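Local coordinates for protein carboxypeptidase 1 (PDB 5GIV) that probably removes amino acids one after another from the C-terminus of peptides with broad specificity, as a zinc-dependent metallopeptidase of the M32 family, at residues T332-E335 and M336-A339; D322-P325 and E326-A329; W17-L20 and A21-G25. All coordinates share one frame; numbering follows the deposited sequence.

Contact 1 of 3, residues T332-E335 and M336-A339; sequences TEEE and MYRA
Glu334 and Arg338 pair across one turn of the short helix 333-339, whose first turn is a worked example of a capping box. The box joins Thr332, the N-cap residue, to Glu335 by two reciprocal bonds. Glu335 N donates to Thr332 OG1 at 2.9 Å, while Thr332 N donates to Glu335 OE1, using the anti lone pair of the carboxylate, the one away from its other oxygen. Glu335 can return to the cap because its CG stands beside its own backbone N (chi1 -73°) and the chain runs on extended.

Backbone bonds of the i to i+4 kind then take over. Met336 N reaches Thr332 O at 3.2 Å, Tyr337 N follows to Glu333 O, Arg338 N to Glu334 O, and Ala339 N to Glu335 O at 2.9 Å.

The charged contact lies on the flank of this turn. Glu334 OE1 meets Arg338 NH1 at 2.5 Å in a salt bridge. As a hydrogen bond it is weak, bent to 115° at the hydrogen, and the carboxylate and guanidinium planes stand 63° apart, so the groups do not lie flat against each other. Arg310 of helix 310-323 bridges the same OE1, which thus probably shares its charge between two arginines. Replacing Glu334 by an alanine removes the anion that Arg338 and Arg310 share, and the Arg338 end would probably be freer to turn.

Van der Waals contacts make up the rest. Met336 rests on Trp320 and Phe200, and Tyr337 packs on Lys496 and Leu500 of helix 487-501. The Tyr337 side chain runs alongside that of Glu334, bringing ring atom CD2 within 3.9 Å of Glu334 OE2.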
ATOM      1  N   THR A 332       4.249   6.656 -40.856  1.00 20.23           N
ATOM      2  CA  THR A 332       3.107   7.548 -40.943  1.00 20.34           C
ATOM      3  C   THR A 332       2.137   7.287 -39.798  1.00 20.48           C
ATOM      4  O   THR A 332       2.223   6.288 -39.077  1.00 20.48           O
ATOM      5  CB  THR A 332       2.380   7.378 -42.274  1.00 20.34           C
ATOM      6  OG1 THR A 332       1.715   6.109 -42.288  1.00 20.41           O
ATOM      7  CG2 THR A 332       3.357   7.461 -43.454  1.00 20.16           C
ATOM      8  N   GLU A 333       1.223   8.231 -39.608  1.00 30.43           N
ATOM      9  CA  GLU A 333       0.142   8.005 -38.667  1.00 30.57           C
ATOM     10  C   GLU A 333      -0.675   6.778 -39.061  1.00 30.62           C
ATOM     11  O   GLU A 333      -1.062   5.979 -38.203  1.00 30.66           O
ATOM     12  CB  GLU A 333      -0.729   9.254 -38.587  1.00 30.68           C
ATOM     13  CG  GLU A 333      -2.064   9.020 -37.954  1.00 30.83           C
ATOM     14  CD  GLU A 333      -2.971  10.214 -38.081  1.00 30.95           C
ATOM     15  OE1 GLU A 333      -2.491  11.356 -37.892  1.00 30.92           O
ATOM     16  OE2 GLU A 333      -4.158  10.004 -38.396  1.00 31.07           O
ATOM     17  N   GLU A 334      -0.938   6.601 -40.357  1.00 32.07           N
ATOM     18  CA  GLU A 334      -1.705   5.441 -40.806  1.00 32.14           C
ATOM     19  C   GLU A 334      -0.971   4.136 -40.509  1.00 32.03           C
ATOM     20  O   GLU A 334      -1.608   3.108 -40.255  1.00 32.08           O
ATOM     21  CB  GLU A 334      -2.026   5.572 -42.301  1.00 32.18           C
ATOM     22  CG  GLU A 334      -2.723   4.368 -42.956  1.00 32.27           C
ATOM     23  CD  GLU A 334      -4.171   4.139 -42.484  1.00 32.49           C
ATOM     24  OE1 GLU A 334      -4.766   3.101 -42.869  1.00 32.58           O
ATOM     25  OE2 GLU A 334      -4.724   4.991 -41.742  1.00 32.59           O
ATOM     26  N   GLU A 335       0.361   4.145 -40.561  1.00 20.35           N
ATOM     27  CA  GLU A 335       1.095   2.916 -40.296  1.00 20.26           C
ATOM     28  C   GLU A 335       1.018   2.531 -38.821  1.00 20.27           C
ATOM     29  O   GLU A 335       0.903   1.349 -38.488  1.00 20.26           O
ATOM     30  CB  GLU A 335       2.540   3.064 -40.761  1.00 20.10           C
ATOM     31  CG  GLU A 335       2.663   3.027 -42.270  1.00 20.05           C
ATOM     32  CD  GLU A 335       4.072   3.242 -42.755  1.00 19.88           C
ATOM     33  OE1 GLU A 335       4.717   4.210 -42.312  1.00 19.84           O
ATOM     34  OE2 GLU A 335       4.518   2.455 -43.608  1.00 19.80           O
ATOM     35  N   MET A 336       1.044   3.516 -37.926  1.00 22.54           N
ATOM     36  CA  MET A 336       0.891   3.217 -36.512  1.00 22.56           C
ATOM     37  C   MET A 336      -0.494   2.655 -36.222  1.00 22.67           C
ATOM     38  O   MET A 336      -0.636   1.733 -35.408  1.00 22.64           O
ATOM     39  CB  MET A 336       1.163   4.467 -35.678  1.00 22.58           C
ATOM     40  CG  MET A 336       1.002   4.250 -34.186  1.00 22.56           C
ATOM     41  SD  MET A 336       2.193   3.059 -33.543  1.00 22.45           S
ATOM     42  CE  MET A 336       3.714   3.879 -33.939  1.00 22.38           C
ATOM     43  N   TYR A 337      -1.529   3.181 -36.892  1.00 21.23           N
ATOM     44  CA  TYR A 337      -2.867   2.621 -36.725  1.00 21.32           C
ATOM     45  C   TYR A 337      -2.933   1.177 -37.207  1.00 21.32           C
ATOM     46  O   TYR A 337      -3.577   0.333 -36.570  1.00 21.34           O
ATOM     47  CB  TYR A 337      -3.905   3.472 -37.457  1.00 21.45           C
ATOM     48  CG  TYR A 337      -5.192   2.725 -37.739  1.00 21.58           C
ATOM     49  CD1 TYR A 337      -6.103   2.461 -36.733  1.00 21.63           C
ATOM     50  CD2 TYR A 337      -5.483   2.272 -39.022  1.00 21.65           C
ATOM     51  CE1 TYR A 337      -7.273   1.769 -36.991  1.00 21.75           C
ATOM     52  CE2 TYR A 337      -6.651   1.585 -39.294  1.00 21.77           C
ATOM     53  CZ  TYR A 337      -7.542   1.336 -38.281  1.00 21.83           C
ATOM     54  OH  TYR A 337      -8.701   0.649 -38.559  1.00 21.98           O
ATOM     55  N   ARG A 338      -2.294   0.867 -38.331  1.00 27.23           N
ATOM     56  CA  ARG A 338      -2.354  -0.508 -38.809  1.00 27.24           C
ATOM     57  C   ARG A 338      -1.535  -1.441 -37.927  1.00 27.10           C
ATOM     58  O   ARG A 338      -1.911  -2.603 -37.741  1.00 27.09           O
ATOM     59  CB  ARG A 338      -1.880  -0.594 -40.257  1.00 27.23           C
ATOM     60  CG  ARG A 338      -2.648   0.304 -41.203  1.00 27.36           C
ATOM     61  CD  ARG A 338      -1.978   0.350 -42.570  1.00 27.30           C
ATOM     62  NE  ARG A 338      -2.645  -0.525 -43.526  1.00 27.38           N
ATOM     63  CZ  ARG A 338      -3.619  -0.119 -44.333  1.00 27.53           C
ATOM     64  NH1 ARG A 338      -4.018   1.151 -44.301  1.00 27.60           N
ATOM     65  NH2 ARG A 338      -4.189  -0.975 -45.177  1.00 27.61           N
ATOM     66  N   ALA A 339      -0.432  -0.949 -37.364  1.00 21.16           N
ATOM     67  CA  ALA A 339       0.464  -1.813 -36.612  1.00 21.05           C
ATOM     68  C   ALA A 339      -0.145  -2.295 -35.303  1.00 21.05           C
ATOM     69  O   ALA A 339       0.255  -3.351 -34.800  1.00 20.99           O
ATOM     70  CB  ALA A 339       1.775  -1.086 -36.338  1.00 20.96           C
TER

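Contact 2 of 3, residues D322-P325 and E326-A329; sequences DTFP and EQLA
Phe324 and Gln327 meet where helix 310-323 ends, the planes of phenyl ring and side-chain amide standing 90° apart. The amide comes in at the edge of the ring, not over a face, with Gln327 NE2 3.7 Å from Phe324 CD1. Its other end turns to the root of the same residue, Gln327 OE1 lying 3.2 Å from Phe324 C and also close to CB. A bend at chi2 (92°) brings the amide back alongside CB and the carbonyl carbon of Phe324. The nitrogen is held from outside the pair, since Gln327 NE2 donates to Gly204 O, a bond that fixes which end of the amide faces the ring edge.

Leu328 approaches Phe324 at CB instead of at the ring. Its CD2 methyl sits 3.9 Å from Phe324 CB and nearer still to Phe324 O, the carbonyl that accepts from Leu328 N at 3.1 Å with an N-H...O angle of 147°. A second bond from the same N-H, to Pro325 O, is weak. These bonds accompany the change of direction after Phe324, the first residue to leave helical backbone angles, and a type I beta turn follows from Glu326 to Ala329, closed by Ala329 N to Glu326 O at 3.2 Å.

One face of the Phe324 ring is touched near its rim by the CG2 methyl of Thr323. Trp320, one turn back on the same helix, meets the ring edge-to-face, and Phe205, from the loop before helix 207-221, meets it at an inclination. The turn follows the C-terminal end of helix 310-323, with Phe324 against Arg209 and Gln210 of helix 207-221 and Leu328 laid back on Phe317 and Trp320 before the chain enters helix 333-339.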
ATOM      1  N   ASP A 322       6.135  12.881 -31.118  1.00 28.46           N
ATOM      2  CA  ASP A 322       6.982  13.821 -30.390  1.00 28.46           C
ATOM      3  C   ASP A 322       7.695  13.134 -29.236  1.00 28.45           C
ATOM      4  O   ASP A 322       8.839  13.474 -28.911  1.00 28.46           O
ATOM      5  CB  ASP A 322       6.140  14.993 -29.870  1.00 28.53           C
ATOM      6  CG  ASP A 322       5.617  15.883 -30.990  1.00 28.54           C
ATOM      7  OD1 ASP A 322       6.151  15.831 -32.116  1.00 28.48           O
ATOM      8  OD2 ASP A 322       4.647  16.625 -30.749  1.00 28.58           O
ATOM      9  N   THR A 323       7.020  12.184 -28.581  1.00 18.22           N
ATOM     10  CA  THR A 323       7.621  11.487 -27.455  1.00 18.20           C
ATOM     11  C   THR A 323       8.684  10.499 -27.922  1.00 18.13           C
ATOM     12  O   THR A 323       9.681  10.274 -27.219  1.00 18.13           O
ATOM     13  CB  THR A 323       6.528  10.782 -26.649  1.00 18.19           C
ATOM     14  OG1 THR A 323       5.466  11.711 -26.366  1.00 18.24           O
ATOM     15  CG2 THR A 323       7.080  10.246 -25.322  1.00 18.17           C
ATOM     16  N   PHE A 324       8.490   9.895 -29.093  1.00 18.40           N
ATOM     17  CA  PHE A 324       9.420   8.911 -29.646  1.00 18.32           C
ATOM     18  C   PHE A 324       9.768   9.298 -31.080  1.00 18.30           C
ATOM     19  O   PHE A 324       9.418   8.585 -32.028  1.00 18.26           O
ATOM     20  CB  PHE A 324       8.812   7.509 -29.592  1.00 18.26           C
ATOM     21  CG  PHE A 324       8.322   7.100 -28.227  1.00 18.27           C
ATOM     22  CD1 PHE A 324       9.210   6.695 -27.247  1.00 18.25           C
ATOM     23  CD2 PHE A 324       6.965   7.123 -27.929  1.00 18.30           C
ATOM     24  CE1 PHE A 324       8.751   6.311 -25.993  1.00 18.25           C
ATOM     25  CE2 PHE A 324       6.500   6.744 -26.685  1.00 18.29           C
ATOM     26  CZ  PHE A 324       7.393   6.333 -25.713  1.00 18.27           C
ATOM     27  N   PRO A 325      10.489  10.419 -31.273  1.00 22.72           N
ATOM     28  CA  PRO A 325      10.715  10.937 -32.635  1.00 22.67           C
ATOM     29  C   PRO A 325      11.576  10.052 -33.518  1.00 22.58           C
ATOM     30  O   PRO A 325      11.215   9.797 -34.675  1.00 22.52           O
ATOM     31  CB  PRO A 325      11.383  12.296 -32.387  1.00 22.69           C
ATOM     32  CG  PRO A 325      12.014  12.172 -31.042  1.00 22.77           C
ATOM     33  CD  PRO A 325      11.079  11.288 -30.239  1.00 22.79           C
ATOM     34  N   GLU A 326      12.733   9.611 -33.029  1.00 44.60           N
ATOM     35  CA  GLU A 326      13.560   8.758 -33.871  1.00 44.54           C
ATOM     36  C   GLU A 326      12.866   7.429 -34.147  1.00 44.50           C
ATOM     37  O   GLU A 326      12.983   6.882 -35.251  1.00 44.43           O
ATOM     38  CB  GLU A 326      14.938   8.542 -33.244  1.00 44.58           C
ATOM     39  CG  GLU A 326      15.846   7.665 -34.100  1.00 44.51           C
ATOM     40  CD  GLU A 326      17.229   7.463 -33.500  1.00 44.56           C
ATOM     41  OE1 GLU A 326      17.648   6.296 -33.342  1.00 44.55           O
ATOM     42  OE2 GLU A 326      17.902   8.469 -33.179  1.00 44.63           O
ATOM     43  N   GLN A 327      12.130   6.895 -33.163  1.00 24.75           N
ATOM     44  CA  GLN A 327      11.477   5.605 -33.357  1.00 24.71           C
ATOM     45  C   GLN A 327      10.403   5.683 -34.435  1.00 24.70           C
ATOM     46  O   GLN A 327      10.211   4.726 -35.195  1.00 24.65           O
ATOM     47  CB  GLN A 327      10.880   5.086 -32.043  1.00 24.74           C
ATOM     48  CG  GLN A 327      11.903   4.803 -30.927  1.00 24.73           C
ATOM     49  CD  GLN A 327      12.151   5.982 -29.990  1.00 24.79           C
ATOM     50  OE1 GLN A 327      12.049   7.143 -30.379  1.00 24.84           O
ATOM     51  NE2 GLN A 327      12.479   5.679 -28.748  1.00 24.80           N
ATOM     52  N   LEU A 328       9.703   6.809 -34.537  1.00 24.94           N
ATOM     53  CA  LEU A 328       8.651   6.940 -35.537  1.00 24.94           C
ATOM     54  C   LEU A 328       9.123   7.618 -36.815  1.00 24.88           C
ATOM     55  O   LEU A 328       8.300   7.894 -37.692  1.00 24.90           O
ATOM     56  CB  LEU A 328       7.456   7.700 -34.963  1.00 25.05           C
ATOM     57  CG  LEU A 328       6.502   6.856 -34.127  1.00 25.09           C
ATOM     58  CD1 LEU A 328       5.952   5.727 -34.979  1.00 25.07           C
ATOM     59  CD2 LEU A 328       7.209   6.303 -32.902  1.00 25.06           C
ATOM     60  N   ALA A 329      10.424   7.869 -36.954  1.00 26.91           N
ATOM     61  CA  ALA A 329      10.943   8.445 -38.189  1.00 26.81           C
ATOM     62  C   ALA A 329      10.658   7.526 -39.366  1.00 26.74           C
ATOM     63  O   ALA A 329      10.949   6.327 -39.321  1.00 26.73           O
ATOM     64  CB  ALA A 329      12.447   8.694 -38.065  1.00 26.74           C
TER

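Contact 3 of 3, residues W17-L20 and A21-G25; sequences WQEL and ADFGG
Within the long N-terminal helix 8-36, Glu19 and Phe23 lie alongside each other one turn apart, both side chains pointing the same way. The extended glutamate sets its CG 3.9 Å from Phe23 CE2, and Glu19 OE1 reaches the ring edge in the plane of the ring, 3.7 Å from the same carbon, where the polarised C-H rim is likely to suit a carboxylate oxygen. Carboxylate and ring are inclined by 36°. Glu19 OE1 also forms a salt bridge with Arg60 of helix 43-62, and Phe23 packs against Arg60 as well as Leu53 and Leu56, so that helix covers part of this flank.

The helical backbone beneath is regular. Phe23 N donates almost straight to Glu19 O, at 3.0 Å and 176°, and the same carbonyl oxygen lies 3.2 Å from Phe23 CD2. Asp22 N bonds to Gln18 O at 2.8 Å, Ala21 N to Trp17 O, and Gly24 N to Leu20 O.

This stretch of helix also belongs to the dimer interface. Asp22 OD2 forms a salt bridge with Arg48 of the second subunit, Leu52 of that subunit packs on Glu19 and Asp22, and Leu56 of that subunit packs on Phe23. With CG beside its own backbone N (chi1 -68°), Asp22 leans back over the preceding turn, bringing its OD2 3.7 Å from Gln18 CG. Trp17 packs against helices 64-75 and 81-99, its NE1 hydrogen-bonded to Tyr66 OH of the former.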
ATOM      1  N   TRP A  17     -23.446  -2.475   6.016  1.00 30.08           N
ATOM      2  CA  TRP A  17     -23.046  -2.489   4.616  1.00 29.99           C
ATOM      3  C   TRP A  17     -21.742  -1.736   4.411  1.00 29.97           C
ATOM      4  O   TRP A  17     -20.858  -2.201   3.682  1.00 29.95           O
ATOM      5  CB  TRP A  17     -24.157  -1.905   3.745  1.00 29.93           C
ATOM      6  CG  TRP A  17     -25.327  -2.836   3.566  1.00 29.95           C
ATOM      7  CD1 TRP A  17     -25.321  -4.198   3.684  1.00 30.00           C
ATOM      8  CD2 TRP A  17     -26.673  -2.468   3.250  1.00 29.94           C
ATOM      9  NE1 TRP A  17     -26.583  -4.700   3.457  1.00 30.01           N
ATOM     10  CE2 TRP A  17     -27.430  -3.656   3.187  1.00 29.98           C
ATOM     11  CE3 TRP A  17     -27.316  -1.249   3.020  1.00 29.89           C
ATOM     12  CZ2 TRP A  17     -28.793  -3.658   2.898  1.00 29.98           C
ATOM     13  CZ3 TRP A  17     -28.679  -1.256   2.737  1.00 29.89           C
ATOM     14  CH2 TRP A  17     -29.396  -2.450   2.672  1.00 29.93           C
ATOM     15  N   GLN A  18     -21.602  -0.564   5.034  1.00 30.43           N
ATOM     16  CA  GLN A  18     -20.351   0.177   4.910  1.00 30.43           C
ATOM     17  C   GLN A  18     -19.194  -0.599   5.530  1.00 30.49           C
ATOM     18  O   GLN A  18     -18.069  -0.571   5.018  1.00 30.47           O
ATOM     19  CB  GLN A  18     -20.483   1.554   5.558  1.00 30.43           C
ATOM     20  CG  GLN A  18     -19.260   2.454   5.380  1.00 30.43           C
ATOM     21  CD  GLN A  18     -19.035   2.875   3.932  1.00 30.35           C
ATOM     22  OE1 GLN A  18     -18.096   2.419   3.267  1.00 30.34           O
ATOM     23  NE2 GLN A  18     -19.887   3.773   3.446  1.00 30.30           N
ATOM     24  N   GLU A  19     -19.459  -1.317   6.622  1.00 29.56           N
ATOM     25  CA  GLU A  19     -18.417  -2.125   7.244  1.00 29.66           C
ATOM     26  C   GLU A  19     -17.987  -3.253   6.313  1.00 29.61           C
ATOM     27  O   GLU A  19     -16.798  -3.587   6.238  1.00 29.62           O
ATOM     28  CB  GLU A  19     -18.908  -2.663   8.595  1.00 29.79           C
ATOM     29  CG  GLU A  19     -17.826  -3.354   9.440  1.00 29.93           C
ATOM     30  CD  GLU A  19     -18.314  -3.784  10.819  1.00 30.09           C
ATOM     31  OE1 GLU A  19     -17.827  -4.817  11.332  1.00 30.19           O
ATOM     32  OE2 GLU A  19     -19.181  -3.096  11.399  1.00 30.12           O
ATOM     33  N   LEU A  20     -18.944  -3.849   5.591  1.00 24.69           N
ATOM     34  CA  LEU A  20     -18.589  -4.861   4.600  1.00 24.66           C
ATOM     35  C   LEU A  20     -17.737  -4.269   3.488  1.00 24.59           C
ATOM     36  O   LEU A  20     -16.749  -4.877   3.063  1.00 24.61           O
ATOM     37  CB  LEU A  20     -19.846  -5.515   4.022  1.00 24.63           C
ATOM     38  CG  LEU A  20     -20.640  -6.378   5.012  1.00 24.72           C
ATOM     39  CD1 LEU A  20     -21.893  -6.957   4.369  1.00 24.70           C
ATOM     40  CD2 LEU A  20     -19.758  -7.491   5.581  1.00 24.80           C
ATOM     41  N   ALA A  21     -18.113  -3.091   2.991  1.00 23.70           N
ATOM     42  CA  ALA A  21     -17.308  -2.433   1.967  1.00 23.65           C
ATOM     43  C   ALA A  21     -15.916  -2.093   2.490  1.00 23.70           C
ATOM     44  O   ALA A  21     -14.921  -2.226   1.765  1.00 23.69           O
ATOM     45  CB  ALA A  21     -18.022  -1.177   1.468  1.00 23.57           C
ATOM     46  N   ASP A  22     -15.824  -1.656   3.750  1.00 27.30           N
ATOM     47  CA  ASP A  22     -14.524  -1.269   4.300  1.00 27.35           C
ATOM     48  C   ASP A  22     -13.602  -2.477   4.459  1.00 27.41           C
ATOM     49  O   ASP A  22     -12.412  -2.406   4.119  1.00 27.41           O
ATOM     50  CB  ASP A  22     -14.710  -0.520   5.622  1.00 27.42           C
ATOM     51  CG  ASP A  22     -15.376   0.838   5.435  1.00 27.37           C
ATOM     52  OD1 ASP A  22     -15.411   1.330   4.284  1.00 27.31           O
ATOM     53  OD2 ASP A  22     -15.845   1.431   6.432  1.00 27.41           O
ATOM     54  N   PHE A  23     -14.125  -3.599   4.963  1.00 26.07           N
ATOM     55  CA  PHE A  23     -13.328  -4.818   4.929  1.00 26.11           C
ATOM     56  C   PHE A  23     -12.850  -5.101   3.515  1.00 26.05           C
ATOM     57  O   PHE A  23     -11.680  -5.429   3.296  1.00 26.08           O
ATOM     58  CB  PHE A  23     -14.130  -6.013   5.450  1.00 26.17           C
ATOM     59  CG  PHE A  23     -14.067  -6.195   6.938  1.00 26.28           C
ATOM     60  CD1 PHE A  23     -12.923  -6.706   7.539  1.00 26.37           C
ATOM     61  CD2 PHE A  23     -15.164  -5.907   7.734  1.00 26.31           C
ATOM     62  CE1 PHE A  23     -12.860  -6.885   8.913  1.00 26.50           C
ATOM     63  CE2 PHE A  23     -15.112  -6.088   9.116  1.00 26.45           C
ATOM     64  CZ  PHE A  23     -13.957  -6.581   9.703  1.00 26.54           C
ATOM     65  N   GLY A  24     -13.744  -4.946   2.535  1.00 23.75           N
ATOM     66  CA  GLY A  24     -13.373  -5.200   1.154  1.00 23.69           C
ATOM     67  C   GLY A  24     -12.246  -4.311   0.671  1.00 23.68           C
ATOM     68  O   GLY A  24     -11.342  -4.768  -0.029  1.00 23.69           O
ATOM     69  N   GLY A  25     -12.297  -3.022   1.011  1.00 19.06           N
ATOM     70  CA  GLY A  25     -11.210  -2.135   0.635  1.00 19.06           C
ATOM     71  C   GLY A  25      -9.895  -2.530   1.283  1.00 19.14           C
ATOM     72  O   GLY A  25      -8.844  -2.507   0.640  1.00 19.16           O
TER

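In the fold
From the N terminus, contact 3 comes first, in the middle of helix 8-36, which it ties to helix 43-62 and to the second subunit. Some three hundred residues later, after the zinc-binding helices in the sequence, contact 2 ends helix 310-323 and turns the chain, and contact 1 starts helix 333-339 almost at once. All three are local, joining residues that follow one another directly, and close no long loop; they run in series, and none encloses or crosses another. Contacts 1 and 2 touch through Met336 and Leu328, their centres about 13 Å apart, whereas contact 3 lies about 46 Å from contact 1, centre to centre, across the molecule.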